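PDB 3CDD: prophage MuSo2, 43 kDa tail protein from Shewanella oneidensis, which probably serves as a baseplate hub protein of a Mu-like phage tail, forming a trimer that takes part in baseplate assembly. Local coordinates for residues Q17-I22 with F35-T40; S212-K217 with R250-V255. One frame throughout, in Å; residues are numbered along the deposited sequence. Where two conformers were deposited one is given.

Contact 1. Residues Q17-I22 with F35-T40; sequences QGWTKI and FDLEMT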
ATOM      1  N   GLN A  17     -29.846 -13.327  13.448  1.00 31.25           N
ATOM      2  CA  GLN A  17     -29.302 -14.650  13.251  1.00 31.32           C
ATOM      3  C   GLN A  17     -29.542 -14.991  11.791  1.00 31.34           C
ATOM      4  O   GLN A  17     -30.443 -14.439  11.156  1.00 31.64           O
ATOM      5  CB  GLN A  17     -30.006 -15.656  14.179  1.00 31.61           C
ATOM      6  CG  GLN A  17     -29.342 -17.029  14.250  1.00 33.30           C
ATOM      7  CD  GLN A  17     -29.890 -18.025  13.213  1.00 35.47           C
ATOM      8  OE1 GLN A  17     -31.004 -17.867  12.692  1.00 35.38           O
ATOM      9  NE2 GLN A  17     -29.102 -19.055  12.918  1.00 34.74           N
ATOM     10  N   GLY A  18     -28.735 -15.894  11.255  1.00 30.96           N
ATOM     11  CA  GLY A  18     -28.943 -16.370   9.896  1.00 30.50           C
ATOM     12  C   GLY A  18     -27.989 -15.716   8.929  1.00 29.82           C
ATOM     13  O   GLY A  18     -28.226 -15.718   7.720  1.00 29.81           O
ATOM     14  N   TRP A  19     -26.908 -15.158   9.471  1.00 29.19           N
ATOM     15  CA  TRP A  19     -25.850 -14.541   8.684  1.00 28.32           C
ATOM     16  C   TRP A  19     -25.276 -15.557   7.712  1.00 28.56           C
ATOM     17  O   TRP A  19     -25.263 -16.764   8.001  1.00 29.09           O
ATOM     18  CB  TRP A  19     -24.759 -13.992   9.613  1.00 28.24           C
ATOM     19  CG  TRP A  19     -25.282 -12.928  10.566  1.00 27.89           C
ATOM     20  CD1 TRP A  19     -25.735 -13.119  11.848  1.00 28.60           C
ATOM     21  CD2 TRP A  19     -25.440 -11.523  10.292  1.00 28.20           C
ATOM     22  NE1 TRP A  19     -26.147 -11.915  12.396  1.00 29.10           N
ATOM     23  CE2 TRP A  19     -25.971 -10.922  11.462  1.00 29.09           C
ATOM     24  CE3 TRP A  19     -25.182 -10.713   9.173  1.00 28.56           C
ATOM     25  CZ2 TRP A  19     -26.249  -9.546  11.540  1.00 29.54           C
ATOM     26  CZ3 TRP A  19     -25.454  -9.342   9.254  1.00 28.61           C
ATOM     27  CH2 TRP A  19     -25.980  -8.776  10.430  1.00 29.45           C
ATOM     28  N   THR A  20     -24.837 -15.075   6.554  1.00 27.89           N
ATOM     29  CA  THR A  20     -24.317 -15.939   5.514  1.00 28.64           C
ATOM     30  C   THR A  20     -22.780 -15.979   5.543  1.00 28.59           C
ATOM     31  O   THR A  20     -22.186 -16.910   5.009  1.00 27.38           O
ATOM     32  CB  THR A  20     -24.813 -15.530   4.089  1.00 28.63           C
ATOM     33  OG1 THR A  20     -24.561 -14.142   3.869  1.00 28.92           O
ATOM     34  CG2 THR A  20     -26.303 -15.819   3.905  1.00 28.06           C
ATOM     35  N   LYS A  21     -22.165 -14.972   6.176  1.00 27.89           N
ATOM     36  CA  LYS A  21     -20.720 -14.960   6.395  1.00 29.54           C
ATOM     37  C   LYS A  21     -20.373 -14.234   7.702  1.00 28.50           C
ATOM     38  O   LYS A  21     -20.821 -13.107   7.937  1.00 29.02           O
ATOM     39  CB  LYS A  21     -19.998 -14.316   5.205  1.00 29.43           C
ATOM     40  CG  LYS A  21     -18.496 -14.598   5.129  1.00 32.33           C
ATOM     41  CD  LYS A  21     -17.903 -13.915   3.888  1.00 32.63           C
ATOM     42  CE  LYS A  21     -17.934 -12.385   4.025  1.00 38.25           C
ATOM     43  NZ  LYS A  21     -17.321 -11.692   2.825  1.00 43.36           N
ATOM     44  N   ILE A  22     -19.597 -14.891   8.562  1.00 27.58           N
ATOM     45  CA  ILE A  22     -19.213 -14.339   9.877  1.00 26.25           C
ATOM     46  C   ILE A  22     -17.707 -14.488  10.000  1.00 26.50           C
ATOM     47  O   ILE A  22     -17.180 -15.563   9.692  1.00 26.13           O
ATOM     48  CB  ILE A  22     -19.907 -15.130  11.019  1.00 27.03           C
ATOM     49  CG1 ILE A  22     -21.426 -15.092  10.836  1.00 26.48           C
ATOM     50  CG2 ILE A  22     -19.457 -14.617  12.456  1.00 26.95           C
ATOM     51  CD1 ILE A  22     -22.213 -15.965  11.802  1.00 25.79           C
ATOM     52  N   PHE A  35     -14.993  -7.794  14.330  1.00 27.92           N
ATOM     53  CA  PHE A  35     -16.056  -8.637  13.810  1.00 28.46           C
ATOM     54  C   PHE A  35     -16.551  -8.118  12.459  1.00 29.15           C
ATOM     55  O   PHE A  35     -16.505  -6.927  12.195  1.00 28.65           O
ATOM     56  CB  PHE A  35     -17.216  -8.823  14.823  1.00 28.02           C
ATOM     57  CG  PHE A  35     -17.990  -7.564  15.138  1.00 27.04           C
ATOM     58  CD1 PHE A  35     -19.116  -7.211  14.379  1.00 27.16           C
ATOM     59  CD2 PHE A  35     -17.635  -6.763  16.216  1.00 25.91           C
ATOM     60  CE1 PHE A  35     -19.850  -6.080  14.656  1.00 27.27           C
ATOM     61  CE2 PHE A  35     -18.383  -5.601  16.513  1.00 27.46           C
ATOM     62  CZ  PHE A  35     -19.474  -5.259  15.727  1.00 26.75           C
ATOM     63  N   ASP A  36     -17.011  -9.033  11.606  0.50 29.53           N
ATOM     64  CA  ASP A  36     -17.629  -8.693  10.324  0.50 29.59           C
ATOM     65  C   ASP A  36     -18.733  -9.719  10.073  0.50 29.66           C
ATOM     66  O   ASP A  36     -18.474 -10.931  10.060  0.50 28.91           O
ATOM     67  CB  ASP A  36     -16.598  -8.748   9.191  0.50 29.90           C
ATOM     68  CG  ASP A  36     -16.766  -7.622   8.146  0.50 31.32           C
ATOM     69  OD1 ASP A  36     -17.904  -7.243   7.764  0.50 31.11           O
ATOM     70  OD2 ASP A  36     -15.716  -7.114   7.694  0.50 33.95           O
ATOM     71  N   LEU A  37     -19.958  -9.231   9.889  1.00 29.25           N
ATOM     72  CA  LEU A  37     -21.101 -10.086   9.638  1.00 30.31           C
ATOM     73  C   LEU A  37     -21.808  -9.626   8.397  1.00 30.52           C
ATOM     74  O   LEU A  37     -22.023  -8.415   8.209  1.00 30.87           O
ATOM     75  CB  LEU A  37     -22.054 -10.121  10.827  1.00 30.51           C
ATOM     76  CG  LEU A  37     -21.466 -10.892  12.004  1.00 32.13           C
ATOM     77  CD1 LEU A  37     -20.799  -9.913  12.962  1.00 33.83           C
ATOM     78  CD2 LEU A  37     -22.515 -11.701  12.733  1.00 30.72           C
ATOM     79  N   GLU A  38     -22.122 -10.585   7.534  1.00 29.40           N
ATOM     80  CA  GLU A  38     -22.773 -10.301   6.280  1.00 29.73           C
ATOM     81  C   GLU A  38     -23.947 -11.257   6.041  1.00 29.46           C
ATOM     82  O   GLU A  38     -23.874 -12.450   6.361  1.00 28.18           O
ATOM     83  CB  GLU A  38     -21.759 -10.395   5.153  1.00 29.88           C
ATOM     84  CG  GLU A  38     -22.315 -10.101   3.788  1.00 32.85           C
ATOM     85  CD  GLU A  38     -21.254 -10.268   2.722  1.00 37.26           C
ATOM     86  OE1 GLU A  38     -20.904 -11.429   2.392  1.00 38.35           O
ATOM     87  OE2 GLU A  38     -20.751  -9.236   2.241  1.00 36.46           O
HETATM   88  N   MSE A  39     -25.028 -10.712   5.480  1.00 29.66           N
HETATM   89  CA  MSE A  39     -26.206 -11.495   5.078  1.00 30.82           C
HETATM   90  C   MSE A  39     -26.535 -11.132   3.635  1.00 30.11           C
HETATM   91  O   MSE A  39     -26.883  -9.987   3.350  1.00 30.83           O
HETATM   92  CB  MSE A  39     -27.387 -11.168   5.999  1.00 29.98           C
HETATM   93  CG  MSE A  39     -28.387 -12.310   6.260  1.00 32.95           C
HETATM   94 SE   MSE A  39     -29.805 -11.637   7.440  0.50 33.74          SE
HETATM   95  CE  MSE A  39     -28.920 -11.407   9.156  1.00 29.71           C
ATOM     96  N   THR A  40     -26.419 -12.101   2.735  1.00 30.22           N
ATOM     97  CA  THR A  40     -26.688 -11.920   1.289  1.00 30.07           C
ATOM     98  C   THR A  40     -27.927 -12.694   0.826  1.00 29.95           C
ATOM     99  O   THR A  40     -27.970 -13.930   0.877  1.00 30.06           O
ATOM    100  CB  THR A  40     -25.456 -12.324   0.438  1.00 30.14           C
ATOM    101  OG1 THR A  40     -24.315 -11.592   0.887  1.00 31.42           O
ATOM    102  CG2 THR A  40     -25.667 -12.082  -1.066  1.00 29.99           C
TER
HETATM  103  O   HOH W   1     -22.689 -13.495   2.460  1.00 34.29           O
HETATM  104  O   HOH W   2     -18.453 -11.285   7.042  1.00 28.74           O
HETATM  105  O   HOH W   3     -18.389  -8.716   3.420  1.00 47.27           O
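Two torsions bring the Trp19 indole and the Met39 side chain together: CG of Trp19 stands beside its own backbone N (chi1 -61°), and the selenomethionine Met39 bends about its CG-SE bond (chi3 -70°), laying its CE methyl over the six-membered ring. CE lies 3.6 Å from the centroid of that ring, almost on the normal, while SE stays farther off above the same face in a Met-aromatic contact. On the opposite face Leu37 rests its CD2 methyl 3.5 Å from the centroid of the five-membered ring, with its CB set toward the rim. The indole is thus clamped between methyls from two residues of one strand, and the Glu38 backbone meets its edge.

The backbones join through a classic beta bulge. Thr20 and Lys21 both face Glu38, whose carbonyl O accepts Thr20 N at 2.8 Å, in the carbonyl plane, and Lys21 N at 3.1 Å from a tilted position. Lys21 O in return takes Glu38 N at 2.9 Å. Within the bulge, Thr20 OG1, between its backbone N and carbonyl carbon (chi1 52°), accepts Thr40 N at 3.0 Å. Lys21 NZ and Glu38 OE1 form only a long salt bridge of 3.6 Å; a water accepting from NZ and donating to Glu38 OE2 also links them.

The bulge lies at the open end of the hairpin of strands 21-27 and 34-42, away from its turn. Trp19 NE1 binds Tyr16 O, while Leu9 of strand 7-11 packs on Trp19 and Leu37; strand 88-97 pairs with 34-42 along its other edge, and strand 317-328 with 21-27.

Contact 2. Residues S212-K217 with R250-V255; sequences SKFTIK and RPLIIV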
ATOM      1  N   SER A 212      22.316 -11.810  13.132  1.00 32.31           N
ATOM      2  CA  SER A 212      23.240 -12.543  14.001  1.00 33.07           C
ATOM      3  C   SER A 212      23.637 -11.741  15.227  1.00 33.56           C
ATOM      4  O   SER A 212      23.962 -12.302  16.274  1.00 33.57           O
ATOM      5  CB  SER A 212      24.500 -12.973  13.235  1.00 33.07           C
ATOM      6  OG  SER A 212      25.147 -11.866  12.634  1.00 33.90           O
ATOM      7  N   LYS A 213      23.615 -10.421  15.081  1.00 34.36           N
ATOM      8  CA  LYS A 213      24.020  -9.508  16.144  1.00 33.95           C
ATOM      9  C   LYS A 213      23.239  -8.199  16.061  1.00 33.75           C
ATOM     10  O   LYS A 213      23.165  -7.577  14.998  1.00 33.80           O
ATOM     11  CB  LYS A 213      25.521  -9.241  16.053  1.00 34.55           C
ATOM     12  CG  LYS A 213      26.123  -8.651  17.339  1.00 33.76           C
ATOM     13  CD  LYS A 213      27.636  -8.566  17.252  1.00 34.61           C
ATOM     14  CE  LYS A 213      28.285  -9.816  17.834  1.00 34.70           C
ATOM     15  NZ  LYS A 213      29.773  -9.780  17.771  1.00 33.16           N
ATOM     16  N   PHE A 214      22.624  -7.809  17.177  1.00 33.21           N
ATOM     17  CA  PHE A 214      21.954  -6.510  17.279  1.00 32.81           C
ATOM     18  C   PHE A 214      22.824  -5.574  18.115  1.00 32.72           C
ATOM     19  O   PHE A 214      23.025  -5.827  19.309  1.00 32.97           O
ATOM     20  CB  PHE A 214      20.572  -6.643  17.938  1.00 32.81           C
ATOM     21  CG  PHE A 214      19.564  -7.415  17.128  1.00 32.66           C
ATOM     22  CD1 PHE A 214      19.540  -8.809  17.160  1.00 33.60           C
ATOM     23  CD2 PHE A 214      18.615  -6.752  16.360  1.00 32.74           C
ATOM     24  CE1 PHE A 214      18.596  -9.544  16.411  1.00 32.56           C
ATOM     25  CE2 PHE A 214      17.672  -7.470  15.607  1.00 33.65           C
ATOM     26  CZ  PHE A 214      17.664  -8.873  15.640  1.00 33.56           C
ATOM     27  N   THR A 215      23.358  -4.521  17.489  1.00 32.51           N
ATOM     28  CA  THR A 215      24.110  -3.492  18.205  0.50 32.26           C
ATOM     29  C   THR A 215      23.220  -2.270  18.417  1.00 32.17           C
ATOM     30  O   THR A 215      22.759  -1.649  17.452  1.00 32.05           O
ATOM     31  CB  THR A 215      25.377  -3.077  17.439  0.50 32.39           C
ATOM     32  OG1 THR A 215      25.037  -2.837  16.074  0.50 32.69           O
ATOM     33  CG2 THR A 215      26.421  -4.171  17.474  0.50 32.20           C
ATOM     34  N   ILE A 216      22.962  -1.938  19.682  1.00 32.22           N
ATOM     35  CA  ILE A 216      22.117  -0.795  20.041  1.00 32.00           C
ATOM     36  C   ILE A 216      22.986   0.351  20.542  1.00 32.14           C
ATOM     37  O   ILE A 216      23.755   0.174  21.484  1.00 32.10           O
ATOM     38  CB  ILE A 216      21.047  -1.170  21.114  1.00 32.01           C
ATOM     39  CG1 ILE A 216      20.112  -2.290  20.606  1.00 32.20           C
ATOM     40  CG2 ILE A 216      20.267   0.068  21.578  1.00 31.63           C
ATOM     41  CD1 ILE A 216      19.355  -2.002  19.306  1.00 30.63           C
ATOM     42  N   LYS A 217      22.853   1.513  19.903  1.00 32.03           N
ATOM     43  CA  LYS A 217      23.658   2.693  20.224  1.00 32.40           C
ATOM     44  C   LYS A 217      22.779   3.806  20.781  1.00 32.67           C
ATOM     45  O   LYS A 217      21.706   4.088  20.240  1.00 32.91           O
ATOM     46  CB  LYS A 217      24.381   3.204  18.973  1.00 31.85           C
ATOM     47  CG  LYS A 217      25.184   2.152  18.237  1.00 31.99           C
ATOM     48  CD  LYS A 217      26.677   2.393  18.288  1.00 33.12           C
ATOM     49  CE  LYS A 217      27.160   3.212  17.078  1.00 33.68           C
ATOM     50  NZ  LYS A 217      26.935   2.500  15.774  1.00 32.51           N
ATOM     51  N   ARG A 250      25.356 -11.573   9.979  1.00 30.33           N
ATOM     52  CA  ARG A 250      24.285 -10.667   9.573  1.00 29.54           C
ATOM     53  C   ARG A 250      24.102  -9.601  10.654  1.00 30.12           C
ATOM     54  O   ARG A 250      23.263  -9.775  11.545  1.00 30.23           O
ATOM     55  CB  ARG A 250      22.964 -11.454   9.347  1.00 29.60           C
ATOM     56  CG  ARG A 250      22.822 -12.099   7.967  1.00 28.34           C
ATOM     57  CD  ARG A 250      21.544 -12.956   7.813  1.00 27.79           C
ATOM     58  NE  ARG A 250      20.305 -12.181   7.947  1.00 25.55           N
ATOM     59  CZ  ARG A 250      19.754 -11.434   6.983  1.00 29.30           C
ATOM     60  NH1 ARG A 250      20.314 -11.321   5.763  1.00 23.44           N
ATOM     61  NH2 ARG A 250      18.630 -10.788   7.225  1.00 27.94           N
ATOM     62  N   PRO A 251      24.920  -8.524  10.619  1.00 29.92           N
ATOM     63  CA  PRO A 251      24.805  -7.489  11.636  1.00 30.36           C
ATOM     64  C   PRO A 251      23.715  -6.437  11.408  1.00 30.39           C
ATOM     65  O   PRO A 251      23.518  -5.970  10.282  1.00 31.60           O
ATOM     66  CB  PRO A 251      26.182  -6.820  11.594  1.00 30.25           C
ATOM     67  CG  PRO A 251      26.612  -6.954  10.181  1.00 29.78           C
ATOM     68  CD  PRO A 251      26.030  -8.239   9.677  1.00 30.23           C
ATOM     69  N   LEU A 252      23.047  -6.061  12.495  1.00 30.08           N
ATOM     70  CA  LEU A 252      22.160  -4.907  12.523  1.00 29.44           C
ATOM     71  C   LEU A 252      22.536  -3.894  13.623  1.00 29.81           C
ATOM     72  O   LEU A 252      22.488  -4.207  14.813  1.00 29.71           O
ATOM     73  CB  LEU A 252      20.697  -5.334  12.688  1.00 29.21           C
ATOM     74  CG  LEU A 252      19.665  -4.257  12.355  1.00 27.84           C
ATOM     75  CD1 LEU A 252      19.721  -3.921  10.866  1.00 26.74           C
ATOM     76  CD2 LEU A 252      18.269  -4.684  12.755  1.00 29.13           C
ATOM     77  N   ILE A 253      22.884  -2.681  13.197  1.00 29.97           N
ATOM     78  CA  ILE A 253      23.135  -1.540  14.088  1.00 30.91           C
ATOM     79  C   ILE A 253      21.890  -0.645  14.181  1.00 32.06           C
ATOM     80  O   ILE A 253      21.296  -0.306  13.154  1.00 32.28           O
ATOM     81  CB  ILE A 253      24.343  -0.676  13.597  1.00 30.67           C
ATOM     82  CG1 ILE A 253      25.598  -1.544  13.397  1.00 30.01           C
ATOM     83  CG2 ILE A 253      24.594   0.485  14.559  1.00 29.98           C
ATOM     84  CD1 ILE A 253      26.777  -0.839  12.732  1.00 30.29           C
ATOM     85  N   ILE A 254      21.516  -0.248  15.401  1.00 33.13           N
ATOM     86  CA  ILE A 254      20.307   0.561  15.625  1.00 34.20           C
ATOM     87  C   ILE A 254      20.515   1.691  16.645  1.00 35.01           C
ATOM     88  O   ILE A 254      20.941   1.441  17.773  1.00 35.12           O
ATOM     89  CB  ILE A 254      19.111  -0.323  16.093  1.00 33.97           C
ATOM     90  CG1 ILE A 254      18.682  -1.300  14.995  1.00 34.06           C
ATOM     91  CG2 ILE A 254      17.915   0.540  16.524  1.00 34.53           C
ATOM     92  CD1 ILE A 254      17.750  -2.380  15.462  1.00 34.06           C
ATOM     93  N   VAL A 255      20.217   2.929  16.241  1.00 36.13           N
ATOM     94  CA  VAL A 255      20.066   4.042  17.195  1.00 37.08           C
ATOM     95  C   VAL A 255      18.677   4.003  17.854  1.00 37.75           C
ATOM     96  O   VAL A 255      17.656   3.855  17.174  1.00 37.88           O
ATOM     97  CB  VAL A 255      20.296   5.440  16.548  1.00 37.06           C
ATOM     98  CG1 VAL A 255      21.781   5.759  16.445  1.00 36.81           C
ATOM     99  CG2 VAL A 255      19.610   5.545  15.180  1.00 37.60           C
TER
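The Phe214 ring is approached obliquely by one branch of Leu252, the CD2 methyl, which comes to 4.0 Å from CE2; helix 262-278 adds Glu272, Arg273 and Ser276 around the ring. The other flat group, the guanidinium of Arg250, leads away from the pair: its NE binds Arg210 O, and NH1 makes salt bridges with Asp101 and Asp104 of the second subunit.

Beside Phe214, on the same side of the sheet, Ile216 and Ile254 lie alongside each other and point the same way. Ile216 is bent at chi2 (-57°), which swings CD1 across to 3.6 Å from Ile254 CB. The other side of the sheet carries Thr215, Ile253 and Lys217, and there the multiply bent Lys217 chain folds over the CG2 branch of Ile253.

The strands run parallel, their directions 20° apart. Leu252 N donates to Lys213 O at 2.9 Å in a nearly straight bond, and its O takes Thr215 N at 2.8 Å. Thr215 O then receives Ile254 N at 2.8 Å, and Ile254 O accepts Lys217 N at 2.9 Å. Ser212 closes the start of the pair: its OG accepts Arg250 N at 2.7 Å, while its own N binds Arg250 O at 2.7 Å.

Strand 213-217 is the middle strand of a small mixed sheet, flanked by 239-242 antiparallel and 251-255 parallel, with helix 262-278 packed against the Phe214 and Ile254 side. Strand 251-255 is outermost within its chain, and Ser106, Ile107 and Asp108 of the second subunit lie against it, the Pro251 carbonyl accepting backbone hydrogen bonding from that chain: a two-layer alpha-beta arrangement whose outermost strand takes part in the subunit interface.

Contacts 1 and 2 lie on opposite sides of the chain's centre, their own centres 47 Å apart and their nearest atoms about 33 Å apart, so neither touches the other. They follow one another along the chain, the hairpin of 17-22 with 35-40 closing well before 212-217 begins. Their topologies differ as well: contact 1 joins antiparallel neighbours close in sequence, whereas contact 2 pairs parallel strands separated by a long connection. The two also relate differently to the assembly. No other subunit of the assembly touches contact 1, a partly buried hairpin end within its own chain, while contact 2 lies at an interface of the trimer.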